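Local coordinates for separin (Saccharomyces cerevisiae, PDB 5U1T), which cleaves the MCD1/SCC1 subunit of cohesin at the onset of anaphase, acting as a caspase-like cysteine protease that lets chromosomes segregate, at residues 940-943 and 944-948; 1029-1032 and 1033-1036; 1050-1053 and 1054-1058; 1317-1321 and 1322-1326. All coordinates share one frame; numbering follows the deposited sequence.

Contact 1 (940-943 and 944-948)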
ATOM      1  N   GLN A 940      22.025  34.319  -7.507  1.00 67.61           N
ATOM      2  CA  GLN A 940      22.853  34.100  -8.704  1.00 67.08           C
ATOM      3  C   GLN A 940      22.826  35.353  -9.598  1.00 67.31           C
ATOM      4  O   GLN A 940      23.829  35.709 -10.216  1.00 58.68           O
ATOM      5  CB  GLN A 940      22.407  32.836  -9.486  1.00 64.34           C
ATOM      6  CG  GLN A 940      22.622  31.457  -8.784  1.00 89.48           C
ATOM      7  CD  GLN A 940      22.081  30.230  -9.600  1.00 95.12           C
ATOM      8  OE1 GLN A 940      21.161  30.362 -10.434  1.00101.22           O
ATOM      9  NE2 GLN A 940      22.656  29.042  -9.347  1.00100.21           N
ATOM     10  N   LYS A 941      21.683  36.035  -9.616  1.00 63.19           N
ATOM     11  CA  LYS A 941      21.467  37.176 -10.485  1.00 59.55           C
ATOM     12  C   LYS A 941      22.224  38.410  -9.988  1.00 70.45           C
ATOM     13  O   LYS A 941      22.948  39.069 -10.751  1.00 65.56           O
ATOM     14  CB  LYS A 941      19.974  37.475 -10.589  1.00 56.96           C
ATOM     15  CG  LYS A 941      19.628  38.615 -11.537  1.00 68.03           C
ATOM     16  CD  LYS A 941      18.094  38.836 -11.635  1.00 79.05           C
ATOM     17  CE  LYS A 941      17.711  40.010 -12.578  1.00 89.19           C
ATOM     18  NZ  LYS A 941      16.223  40.219 -12.669  1.00 84.21           N
ATOM     19  N   VAL A 942      22.060  38.718  -8.706  1.00 64.62           N
ATOM     20  CA  VAL A 942      22.702  39.888  -8.147  1.00 66.56           C
ATOM     21  C   VAL A 942      24.206  39.662  -8.098  1.00 64.49           C
ATOM     22  O   VAL A 942      24.983  40.566  -8.401  1.00 66.22           O
ATOM     23  CB  VAL A 942      22.152  40.232  -6.743  1.00 65.02           C
ATOM     24  CG1 VAL A 942      23.107  41.148  -5.991  1.00 55.44           C
ATOM     25  CG2 VAL A 942      20.781  40.890  -6.865  1.00 68.30           C
ATOM     26  N   MET A 943      24.624  38.455  -7.752  1.00 62.17           N
ATOM     27  CA  MET A 943      26.045  38.206  -7.622  1.00 66.72           C
ATOM     28  C   MET A 943      26.692  38.276  -8.988  1.00 66.07           C
ATOM     29  O   MET A 943      27.831  38.703  -9.118  1.00 73.69           O
ATOM     30  CB  MET A 943      26.340  36.852  -6.964  1.00 66.60           C
ATOM     31  CG  MET A 943      27.727  36.808  -6.287  1.00 77.05           C
ATOM     32  SD  MET A 943      28.609  35.204  -6.351  1.00 98.10           S
ATOM     33  CE  MET A 943      30.216  35.654  -5.661  1.00 80.41           C
ATOM     34  N   SER A 944      25.967  37.883 -10.021  1.00 65.89           N
ATOM     35  CA  SER A 944      26.587  37.813 -11.328  1.00 69.51           C
ATOM     36  C   SER A 944      26.643  39.186 -11.972  1.00 68.42           C
ATOM     37  O   SER A 944      27.573  39.475 -12.729  1.00 68.74           O
ATOM     38  CB  SER A 944      25.840  36.846 -12.232  1.00 69.02           C
ATOM     39  OG  SER A 944      24.708  37.490 -12.773  1.00 72.10           O
ATOM     40  N   GLN A 945      25.643  40.017 -11.674  1.00 67.37           N
ATOM     41  CA  GLN A 945      25.622  41.421 -12.102  1.00 68.82           C
ATOM     42  C   GLN A 945      26.764  42.214 -11.489  1.00 68.10           C
ATOM     43  O   GLN A 945      27.513  42.887 -12.188  1.00 67.63           O
ATOM     44  CB  GLN A 945      24.300  42.093 -11.724  1.00 66.60           C
ATOM     45  CG  GLN A 945      23.085  41.563 -12.475  1.00 73.29           C
ATOM     46  CD  GLN A 945      21.776  42.191 -12.015  1.00 75.13           C
ATOM     47  OE1 GLN A 945      21.713  42.860 -10.983  1.00 75.22           O
ATOM     48  NE2 GLN A 945      20.722  41.980 -12.790  1.00 76.26           N
ATOM     49  N   LEU A 946      26.878  42.142 -10.170  1.00 64.44           N
ATOM     50  CA  LEU A 946      27.925  42.862  -9.473  1.00 64.78           C
ATOM     51  C   LEU A 946      29.267  42.437 -10.032  1.00 68.77           C
ATOM     52  O   LEU A 946      30.172  43.257 -10.218  1.00 64.79           O
ATOM     53  CB  LEU A 946      27.866  42.601  -7.964  1.00 63.02           C
ATOM     54  CG  LEU A 946      26.631  43.176  -7.279  1.00 64.28           C
ATOM     55  CD1 LEU A 946      26.759  43.111  -5.779  1.00 59.93           C
ATOM     56  CD2 LEU A 946      26.387  44.596  -7.766  1.00 61.01           C
ATOM     57  N   GLU A 947      29.375  41.152 -10.339  1.00 68.62           N
ATOM     58  CA  GLU A 947      30.673  40.561 -10.592  1.00 67.05           C
ATOM     59  C   GLU A 947      31.286  41.000 -11.911  1.00 69.04           C
ATOM     60  O   GLU A 947      32.444  40.691 -12.177  1.00 70.98           O
ATOM     61  CB  GLU A 947      30.580  39.042 -10.545  1.00 64.86           C
ATOM     62  CG  GLU A 947      31.679  38.431  -9.724  1.00 72.30           C
ATOM     63  CD  GLU A 947      31.357  37.025  -9.277  1.00 84.87           C
ATOM     64  OE1 GLU A 947      31.857  36.622  -8.191  1.00 85.12           O
ATOM     65  OE2 GLU A 947      30.608  36.318 -10.008  1.00 87.80           O
ATOM     66  N   GLU A 948      30.533  41.724 -12.734  1.00 65.49           N
ATOM     67  CA  GLU A 948      31.091  42.177 -13.996  1.00 67.14           C
ATOM     68  C   GLU A 948      31.471  43.638 -13.899  1.00 67.66           C
ATOM     69  O   GLU A 948      31.851  44.271 -14.880  1.00 70.77           O
ATOM     70  CB  GLU A 948      30.116  41.935 -15.142  1.00 74.05           C
ATOM     71  CG  GLU A 948      28.911  42.849 -15.199  1.00 77.22           C
ATOM     72  CD  GLU A 948      27.793  42.217 -16.024  1.00 88.40           C
ATOM     73  OE1 GLU A 948      27.652  40.970 -15.961  1.00 89.68           O
ATOM     74  OE2 GLU A 948      27.074  42.951 -16.750  1.00 93.99           O
TER
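Q940 gives its carbonyl O to S944 N in a weak backbone bond of 3.1 Å. At K941 the carbonyl O takes two firmer donors from the same face of its plane: Q945 N at 3.0 Å and the hydroxyl S944 OG at 3.1 Å. The small serine can do this because its OG sits between its own N and carbonyl carbon (chi1 81°), turned back onto the preceding turn. The extended K941 chain slants across the Q945 amide, with CE 3.6 Å from NE2. Cutting Q945 back to alanine would probably deprive the K941 chain of its amide neighbour and lose much of the contact with F1010 and K1018. V942 O receives a nearly straight bond from L946 N (3.0 Å, 173°). Their side chains run side by side, V942 CG1 4.2 Å from L946 CD1, and as branched apolar residues they suit this buried face, where L946 also meets A1015 of helix 1012-1028. M943 and E947 slant past each other, CE near OE1, and both rest on F956. Spacings of three and four residues, with apolar side chains on the covered face and polar ones outside, mark this as a turn near the C-terminal end of an amphipathic helix.

Contact 2 (1029-1032 and 1033-1036)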
ATOM      1  N   LEU A1029      12.089  34.540   5.344  1.00 64.70           N
ATOM      2  CA  LEU A1029      11.705  33.143   5.284  1.00 66.03           C
ATOM      3  C   LEU A1029      11.706  32.419   6.634  1.00 62.73           C
ATOM      4  O   LEU A1029      12.506  32.700   7.519  1.00 63.60           O
ATOM      5  CB  LEU A1029      12.565  32.395   4.264  1.00 64.55           C
ATOM      6  CG  LEU A1029      14.037  32.627   4.057  1.00 61.07           C
ATOM      7  CD1 LEU A1029      14.768  32.070   5.228  1.00 66.58           C
ATOM      8  CD2 LEU A1029      14.433  31.901   2.792  1.00 63.16           C
ATOM      9  N   LYS A1030      10.755  31.495   6.770  1.00 66.39           N
ATOM     10  CA  LYS A1030      10.534  30.745   7.998  1.00 64.04           C
ATOM     11  C   LYS A1030      11.519  29.604   8.100  1.00 67.38           C
ATOM     12  O   LYS A1030      11.504  28.696   7.278  1.00 66.40           O
ATOM     13  CB  LYS A1030       9.112  30.202   8.046  1.00 66.61           C
ATOM     14  CG  LYS A1030       8.035  31.264   7.988  1.00 69.64           C
ATOM     15  CD  LYS A1030       8.168  32.244   9.138  1.00 75.26           C
ATOM     16  CE  LYS A1030       6.854  32.996   9.352  1.00 81.50           C
ATOM     17  NZ  LYS A1030       6.877  33.910  10.542  1.00 88.03           N
ATOM     18  N   LEU A1031      12.371  29.649   9.120  1.00 61.70           N
ATOM     19  CA  LEU A1031      13.486  28.721   9.200  1.00 63.84           C
ATOM     20  C   LEU A1031      13.014  27.302   9.430  1.00 66.25           C
ATOM     21  O   LEU A1031      13.594  26.371   8.880  1.00 70.08           O
ATOM     22  CB  LEU A1031      14.465  29.148  10.304  1.00 74.79           C
ATOM     23  CG  LEU A1031      15.105  30.536  10.120  1.00 67.43           C
ATOM     24  CD1 LEU A1031      16.086  30.815  11.232  1.00 68.05           C
ATOM     25  CD2 LEU A1031      15.765  30.698   8.753  1.00 57.88           C
ATOM     26  N   ASP A1032      11.951  27.135  10.217  1.00 70.22           N
ATOM     27  CA  ASP A1032      11.380  25.797  10.482  1.00 76.79           C
ATOM     28  C   ASP A1032      10.972  25.019   9.227  1.00 71.49           C
ATOM     29  O   ASP A1032      10.744  23.805   9.287  1.00 70.16           O
ATOM     30  CB  ASP A1032      10.166  25.906  11.393  1.00 74.21           C
ATOM     31  CG  ASP A1032       9.307  27.093  11.045  1.00 80.09           C
ATOM     32  OD1 ASP A1032       9.758  28.232  11.341  1.00 76.88           O
ATOM     33  OD2 ASP A1032       8.206  26.888  10.470  1.00 80.48           O
ATOM     34  N   THR A1033      10.883  25.707   8.094  1.00 65.77           N
ATOM     35  CA  THR A1033      10.608  25.021   6.840  1.00 69.77           C
ATOM     36  C   THR A1033      11.887  24.547   6.129  1.00 71.47           C
ATOM     37  O   THR A1033      11.815  24.030   5.012  1.00 69.21           O
ATOM     38  CB  THR A1033       9.811  25.918   5.889  1.00 60.88           C
ATOM     39  OG1 THR A1033      10.692  26.890   5.331  1.00 67.90           O
ATOM     40  CG2 THR A1033       8.704  26.636   6.638  1.00 64.76           C
ATOM     41  N   LEU A1034      13.049  24.696   6.773  1.00 67.76           N
ATOM     42  CA  LEU A1034      14.316  24.355   6.115  1.00 59.82           C
ATOM     43  C   LEU A1034      14.939  23.047   6.576  1.00 55.68           C
ATOM     44  O   LEU A1034      14.893  22.704   7.747  1.00 59.02           O
ATOM     45  CB  LEU A1034      15.324  25.477   6.317  1.00 57.86           C
ATOM     46  CG  LEU A1034      14.868  26.845   5.827  1.00 60.65           C
ATOM     47  CD1 LEU A1034      15.880  27.944   6.157  1.00 62.92           C
ATOM     48  CD2 LEU A1034      14.645  26.728   4.350  1.00 59.45           C
ATOM     49  N   ASP A1035      15.516  22.310   5.637  1.00 56.44           N
ATOM     50  CA  ASP A1035      16.367  21.190   5.993  1.00 53.01           C
ATOM     51  C   ASP A1035      17.696  21.766   6.444  1.00 58.50           C
ATOM     52  O   ASP A1035      18.070  22.864   6.016  1.00 60.93           O
ATOM     53  CB  ASP A1035      16.565  20.256   4.821  1.00 51.89           C
ATOM     54  CG  ASP A1035      17.045  20.983   3.604  1.00 64.69           C
ATOM     55  OD1 ASP A1035      16.186  21.592   2.914  1.00 71.16           O
ATOM     56  OD2 ASP A1035      18.279  20.983   3.355  1.00 70.12           O
ATOM     57  N   ASN A1036      18.414  21.040   7.291  1.00 55.69           N
ATOM     58  CA  ASN A1036      19.629  21.559   7.882  1.00 53.41           C
ATOM     59  C   ASN A1036      20.643  22.061   6.862  1.00 58.25           C
ATOM     60  O   ASN A1036      21.263  23.101   7.081  1.00 59.22           O
ATOM     61  CB  ASN A1036      20.284  20.511   8.770  1.00 52.45           C
ATOM     62  CG  ASN A1036      21.150  21.141   9.851  1.00 58.95           C
ATOM     63  OD1 ASN A1036      20.644  21.855  10.726  1.00 53.48           O
ATOM     64  ND2 ASN A1036      22.461  20.893   9.787  1.00 56.07           N
TER
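L1034 lays its CD1 against CD2 of L1031 at 3.8 Å, the two leucines lying at a slant to each other, and the same methyl comes 4.4 Å from CD1 of L1029. Leucines suit these places because each also meets apolar neighbours: L1029 and L1034 reach I932 of helix 927-946, whereas L1031 meets L1075 and the side chain of T1111, in two other helices. The backbone behind them makes two successive bonds to the third residue back, T1033 N to K1030 O (3.2 Å) and L1034 N to L1031 O (2.7 Å), the pattern of a short 3-10 turn, here joining helix 1012-1028 to helix 1036-1054. K1030 O has a second donor. The hydroxyl T1033 OG1 approaches it almost end-on at 2.8 Å, whereas T1033 N stands above the carbonyl plane, 49° out of it. With chi1 at 76°, OG1 lies between the threonine's own N and carbonyl carbon, and CG2 is left to rest 3.9 Å from CB of K1030. A valine in place of T1033 would probably keep much of that methyl packing but leave K1030 O with the backbone N alone of its two donors. Elsewhere in the loop D1032 O is bonded by R805 NH2, and D1035, a short acidic residue well suited to the N-cap, uses OD2 to hold E1038 N in the first turn of the next helix.

Contact 3 (1050-1053 and 1054-1058)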
ATOM      1  N   LEU A1050      25.502  40.542   4.507  1.00 51.73           N
ATOM      2  CA  LEU A1050      25.774  41.535   5.541  1.00 50.22           C
ATOM      3  C   LEU A1050      27.193  42.076   5.396  1.00 53.65           C
ATOM      4  O   LEU A1050      27.437  43.277   5.514  1.00 53.25           O
ATOM      5  CB  LEU A1050      25.584  40.934   6.926  1.00 50.58           C
ATOM      6  CG  LEU A1050      25.705  42.001   8.004  1.00 52.48           C
ATOM      7  CD1 LEU A1050      24.620  43.044   7.822  1.00 43.43           C
ATOM      8  CD2 LEU A1050      25.686  41.400   9.400  1.00 52.11           C
ATOM      9  N   THR A1051      28.121  41.173   5.122  1.00 53.49           N
ATOM     10  CA  THR A1051      29.514  41.527   4.963  1.00 50.96           C
ATOM     11  C   THR A1051      29.717  42.452   3.766  1.00 53.93           C
ATOM     12  O   THR A1051      30.353  43.492   3.904  1.00 55.62           O
ATOM     13  CB  THR A1051      30.373  40.273   4.824  1.00 49.85           C
ATOM     14  OG1 THR A1051      30.208  39.470   5.995  1.00 51.20           O
ATOM     15  CG2 THR A1051      31.832  40.631   4.671  1.00 56.04           C
ATOM     16  N   ILE A1052      29.178  42.094   2.601  1.00 52.64           N
ATOM     17  CA  ILE A1052      29.271  42.996   1.450  1.00 51.75           C
ATOM     18  C   ILE A1052      28.647  44.342   1.762  1.00 54.63           C
ATOM     19  O   ILE A1052      29.245  45.379   1.512  1.00 55.08           O
ATOM     20  CB  ILE A1052      28.581  42.469   0.204  1.00 52.16           C
ATOM     21  CG1 ILE A1052      28.969  41.017  -0.077  1.00 51.10           C
ATOM     22  CG2 ILE A1052      28.909  43.369  -0.966  1.00 51.27           C
ATOM     23  CD1 ILE A1052      30.401  40.832  -0.363  1.00 55.54           C
ATOM     24  N   LEU A1053      27.448  44.323   2.322  1.00 54.18           N
ATOM     25  CA  LEU A1053      26.750  45.564   2.628  1.00 55.24           C
ATOM     26  C   LEU A1053      27.547  46.513   3.523  1.00 52.62           C
ATOM     27  O   LEU A1053      27.602  47.714   3.260  1.00 55.40           O
ATOM     28  CB  LEU A1053      25.403  45.259   3.276  1.00 50.94           C
ATOM     29  CG  LEU A1053      24.242  45.531   2.341  1.00 55.44           C
ATOM     30  CD1 LEU A1053      22.979  44.921   2.907  1.00 57.59           C
ATOM     31  CD2 LEU A1053      24.073  47.013   2.160  1.00 53.11           C
ATOM     32  N   SER A1054      28.155  45.969   4.572  1.00 51.60           N
ATOM     33  CA  SER A1054      28.815  46.776   5.588  1.00 55.07           C
ATOM     34  C   SER A1054      30.144  47.343   5.114  1.00 54.02           C
ATOM     35  O   SER A1054      30.600  48.356   5.626  1.00 51.95           O
ATOM     36  CB  SER A1054      29.051  45.952   6.822  1.00 52.28           C
ATOM     37  OG  SER A1054      29.686  44.766   6.403  1.00 55.88           O
ATOM     38  N   ASN A1055      30.759  46.678   4.145  1.00 51.55           N
ATOM     39  CA  ASN A1055      31.979  47.180   3.548  1.00 50.23           C
ATOM     40  C   ASN A1055      31.730  48.248   2.478  1.00 51.88           C
ATOM     41  O   ASN A1055      32.671  48.846   1.968  1.00 53.11           O
ATOM     42  CB  ASN A1055      32.775  46.024   2.949  1.00 52.60           C
ATOM     43  CG  ASN A1055      33.576  45.286   3.981  1.00 50.39           C
ATOM     44  OD1 ASN A1055      34.720  45.637   4.255  1.00 59.90           O
ATOM     45  ND2 ASN A1055      32.983  44.263   4.577  1.00 52.66           N
ATOM     46  N   ILE A1056      30.453  48.507   2.190  1.00 58.91           N
ATOM     47  CA  ILE A1056      30.000  49.276   1.020  1.00 52.97           C
ATOM     48  C   ILE A1056      29.184  50.508   1.435  1.00 52.63           C
ATOM     49  O   ILE A1056      29.130  51.511   0.721  1.00 54.44           O
ATOM     50  CB  ILE A1056      29.189  48.323   0.084  1.00 58.32           C
ATOM     51  CG1 ILE A1056      30.143  47.598  -0.869  1.00 59.73           C
ATOM     52  CG2 ILE A1056      28.008  48.977  -0.638  1.00 53.54           C
ATOM     53  CD1 ILE A1056      31.170  48.460  -1.455  1.00 49.94           C
ATOM     54  N   THR A1057      28.579  50.435   2.616  1.00 52.49           N
ATOM     55  CA  THR A1057      27.729  51.499   3.140  1.00 50.82           C
ATOM     56  C   THR A1057      27.637  51.297   4.647  1.00 58.96           C
ATOM     57  O   THR A1057      28.242  50.374   5.188  1.00 60.99           O
ATOM     58  CB  THR A1057      26.318  51.499   2.475  1.00 57.29           C
ATOM     59  OG1 THR A1057      25.471  52.474   3.089  1.00 54.44           O
ATOM     60  CG2 THR A1057      25.661  50.143   2.595  1.00 59.67           C
ATOM     61  N   SER A1058      26.929  52.183   5.329  1.00 64.50           N
ATOM     62  CA  SER A1058      26.677  52.016   6.750  1.00 66.21           C
ATOM     63  C   SER A1058      25.221  51.610   6.922  1.00 77.38           C
ATOM     64  O   SER A1058      24.317  52.205   6.319  1.00 76.30           O
ATOM     65  CB  SER A1058      26.988  53.293   7.504  1.00 62.50           C
ATOM     66  OG  SER A1058      28.268  53.772   7.121  1.00 81.98           O
TER
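The closing turn of helix 1036-1054 and the loop that follows it meet here, where L1053 and T1057 come together as the chain leaves. L1053 O accepts two backbone donors, I1056 N at 3.1 Å and T1057 N at 3.0 Å, so bonds from the third and the fourth residue onward converge on one carbonyl, as is common where an alpha helix terminates. Two residues earlier, T1051 O is gripped twice by a single residue: N1055 N and N1055 ND2 come from opposite faces of the carbonyl plane. The ND2 bond is 2.8 Å long and virtually straight at 178°, with T1051 O in the plane of the N1055 side-chain amide, and ND2 also donates to G961 O in strand 960-962. Two acceptors for one NH2 fix the rotation of this buried amide, a task that fits asparagine. S1054 OG stands between its own N and carbonyl carbon (chi1 51°), which turns it back to lie 2.8 Å from L1050 O and 2.9 Å from T1051 O, one proton between two acceptors. T1051 OG1 turns back to S1047 O. On the apolar side I1052 and I1056 pack with M955. L1053 and T1057 lie alongside each other, pointing the same way, with L1053 CD2 3.5 Å from T1057 CG2.

Contact 4 (1317-1321 and 1322-1326)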
ATOM      1  N   ILE A1317      39.598  48.044   3.010  1.00 46.76           N
ATOM      2  CA  ILE A1317      38.508  48.631   3.787  1.00 42.24           C
ATOM      3  C   ILE A1317      38.193  50.040   3.302  1.00 53.52           C
ATOM      4  O   ILE A1317      37.031  50.385   3.081  1.00 60.24           O
ATOM      5  CB  ILE A1317      38.821  48.715   5.289  1.00 54.55           C
ATOM      6  CG1 ILE A1317      39.126  47.327   5.876  1.00 49.06           C
ATOM      7  CG2 ILE A1317      37.671  49.412   6.028  1.00 51.04           C
ATOM      8  CD1 ILE A1317      39.307  47.307   7.402  1.00 50.19           C
ATOM      9  N   LEU A1318      39.222  50.850   3.115  1.00 51.46           N
ATOM     10  CA  LEU A1318      39.014  52.207   2.647  1.00 49.49           C
ATOM     11  C   LEU A1318      38.493  52.231   1.220  1.00 48.81           C
ATOM     12  O   LEU A1318      37.646  53.050   0.889  1.00 52.68           O
ATOM     13  CB  LEU A1318      40.313  53.003   2.749  1.00 48.67           C
ATOM     14  CG  LEU A1318      40.942  52.932   4.134  1.00 49.07           C
ATOM     15  CD1 LEU A1318      42.309  53.606   4.127  1.00 55.32           C
ATOM     16  CD2 LEU A1318      40.012  53.559   5.160  1.00 51.59           C
ATOM     17  N   LEU A1319      38.994  51.336   0.378  1.00 46.99           N
ATOM     18  CA  LEU A1319      38.565  51.280  -1.023  1.00 49.85           C
ATOM     19  C   LEU A1319      37.065  50.983  -1.199  1.00 53.18           C
ATOM     20  O   LEU A1319      36.385  51.673  -1.971  1.00 50.68           O
ATOM     21  CB  LEU A1319      39.382  50.237  -1.795  1.00 48.13           C
ATOM     22  CG  LEU A1319      38.917  49.960  -3.228  1.00 45.04           C
ATOM     23  CD1 LEU A1319      38.817  51.265  -3.992  1.00 44.51           C
ATOM     24  CD2 LEU A1319      39.830  48.972  -3.952  1.00 39.51           C
ATOM     25  N   PHE A1320      36.551  49.971  -0.496  1.00 51.26           N
ATOM     26  CA  PHE A1320      35.175  49.528  -0.726  1.00 51.00           C
ATOM     27  C   PHE A1320      34.224  50.558  -0.168  1.00 51.71           C
ATOM     28  O   PHE A1320      33.126  50.737  -0.678  1.00 53.97           O
ATOM     29  CB  PHE A1320      34.923  48.152  -0.112  1.00 47.89           C
ATOM     30  CG  PHE A1320      35.873  47.099  -0.602  1.00 46.83           C
ATOM     31  CD1 PHE A1320      36.270  47.078  -1.928  1.00 47.27           C
ATOM     32  CD2 PHE A1320      36.395  46.151   0.266  1.00 47.41           C
ATOM     33  CE1 PHE A1320      37.159  46.127  -2.389  1.00 44.64           C
ATOM     34  CE2 PHE A1320      37.285  45.194  -0.191  1.00 47.45           C
ATOM     35  CZ  PHE A1320      37.673  45.189  -1.520  1.00 46.38           C
ATOM     36  N   HIS A1321      34.671  51.279   0.852  1.00 48.64           N
ATOM     37  CA  HIS A1321      33.876  52.374   1.382  1.00 50.85           C
ATOM     38  C   HIS A1321      34.044  53.698   0.612  1.00 55.04           C
ATOM     39  O   HIS A1321      33.549  54.731   1.056  1.00 56.64           O
ATOM     40  CB  HIS A1321      34.208  52.603   2.848  1.00 48.47           C
ATOM     41  CG  HIS A1321      33.454  51.720   3.784  1.00 48.61           C
ATOM     42  ND1 HIS A1321      34.005  50.581   4.339  1.00 56.53           N
ATOM     43  CD2 HIS A1321      32.194  51.804   4.260  1.00 46.80           C
ATOM     44  CE1 HIS A1321      33.111  50.006   5.122  1.00 54.53           C
ATOM     45  NE2 HIS A1321      32.005  50.731   5.094  1.00 58.73           N
ATOM     46  N   GLY A1322      34.734  53.673  -0.528  1.00 51.36           N
ATOM     47  CA  GLY A1322      34.839  54.849  -1.383  1.00 55.66           C
ATOM     48  C   GLY A1322      36.139  55.667  -1.393  1.00 56.40           C
ATOM     49  O   GLY A1322      36.208  56.713  -2.041  1.00 57.69           O
ATOM     50  N   GLU A1323      37.167  55.224  -0.679  1.00 53.62           N
ATOM     51  CA  GLU A1323      38.435  55.954  -0.692  1.00 54.62           C
ATOM     52  C   GLU A1323      39.432  55.269  -1.612  1.00 52.65           C
ATOM     53  O   GLU A1323      40.036  54.256  -1.247  1.00 57.24           O
ATOM     54  CB  GLU A1323      39.028  56.076   0.710  1.00 51.53           C
ATOM     55  CG  GLU A1323      40.104  57.112   0.799  1.00 52.89           C
ATOM     56  CD  GLU A1323      40.835  57.056   2.123  1.00 58.18           C
ATOM     57  OE1 GLU A1323      42.059  56.796   2.110  1.00 50.98           O
ATOM     58  OE2 GLU A1323      40.178  57.265   3.176  1.00 62.24           O
ATOM     59  N   GLU A1324      39.596  55.823  -2.807  1.00 51.22           N
ATOM     60  CA  GLU A1324      40.551  55.297  -3.763  1.00 50.20           C
ATOM     61  C   GLU A1324      41.983  55.703  -3.431  1.00 56.45           C
ATOM     62  O   GLU A1324      42.233  56.830  -3.034  1.00 54.40           O
ATOM     63  CB  GLU A1324      40.201  55.759  -5.160  1.00 52.28           C
ATOM     64  CG  GLU A1324      38.906  55.199  -5.643  1.00 61.56           C
ATOM     65  CD  GLU A1324      38.753  55.348  -7.144  1.00 75.12           C
ATOM     66  OE1 GLU A1324      39.003  56.473  -7.682  1.00 77.06           O
ATOM     67  OE2 GLU A1324      38.400  54.335  -7.791  1.00 80.82           O
ATOM     68  N   ASN A1325      42.903  54.752  -3.575  1.00 47.36           N
ATOM     69  CA  ASN A1325      44.316  54.991  -3.427  1.00 43.95           C
ATOM     70  C   ASN A1325      45.107  54.181  -4.443  1.00 48.38           C
ATOM     71  O   ASN A1325      45.460  53.041  -4.181  1.00 50.02           O
ATOM     72  CB  ASN A1325      44.769  54.665  -2.004  1.00 42.82           C
ATOM     73  CG  ASN A1325      44.322  55.713  -1.006  1.00 48.33           C
ATOM     74  OD1 ASN A1325      43.624  55.423  -0.042  1.00 44.47           O
ATOM     75  ND2 ASN A1325      44.717  56.956  -1.248  1.00 49.89           N
ATOM     76  N   ALA A1326      45.382  54.775  -5.603  1.00 50.88           N
ATOM     77  CA  ALA A1326      46.275  54.164  -6.580  1.00 48.24           C
ATOM     78  C   ALA A1326      47.576  53.685  -5.923  1.00 51.75           C
ATOM     79  O   ALA A1326      48.277  54.482  -5.292  1.00 53.94           O
ATOM     80  CB  ALA A1326      46.578  55.142  -7.680  1.00 52.21           C
TER
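E1323 N returns to L1318 O with a 2.7 Å hydrogen bond, and G1322 N to L1319 O with one of 3.0 Å; this nested pair, around a residue of positive phi, is the Schellman motif that ends helix 1303-1320. G1322 takes the left-handed conformation at phi 104°, where a CB would run into H1321 O, so glycine fits the position. The motif commonly brings together the side chains flanking its longer bond, and here L1318 and E1323 lie side by side and point the same way. L1318 CB is 3.9 Å from E1323 CB, and its CD1 rests 3.8 Å from OE1. E1323 therefore serves twice, its methylene stem packing on leucine and its carboxylate reaching further. The extended stem, with CG anti to the backbone N (chi1 -164°), carries OE2 to a salt bridge with R1273 NH2, which probably steadies the negative charge in this buried place. On the helix side L1319 CA makes a CH···O contact of 3.3 Å with E1323 O. H1321, the first residue to leave helical angles, folds its imidazole back so that ND1 donates to I1317 O at 3.3 Å, the acceptor lying in the ring plane. Outward from there H1321 and L1318 both touch I1283, and the turn sits against helix 1271-1275, with R1273 beside L1318 and S1272 beside E1323, before the chain continues to helix 1332-1347.

Overall arrangement
From the N terminus the four contacts come in series; none encloses or crosses another, and each is a turn between neighbouring residues. Contact 1 lies at the C-terminal part of helix 927-946. The chain then forms strand 960-962 and helix 1012-1028 before contact 2 turns it into helix 1036-1054, whose far end is contact 3. Helix 1012-1028 packs on both contact 1 and contact 3, whose nearest atoms are about 5 Å apart. Contact 4, much later and in the part of the chain that belongs to peptidase family C50, returns to contact 3 and touches it: H1321 NE2 lies 2.8 Å from S1054 O. Contacts 2 and 4 are farthest apart, their centres about 38 Å from each other.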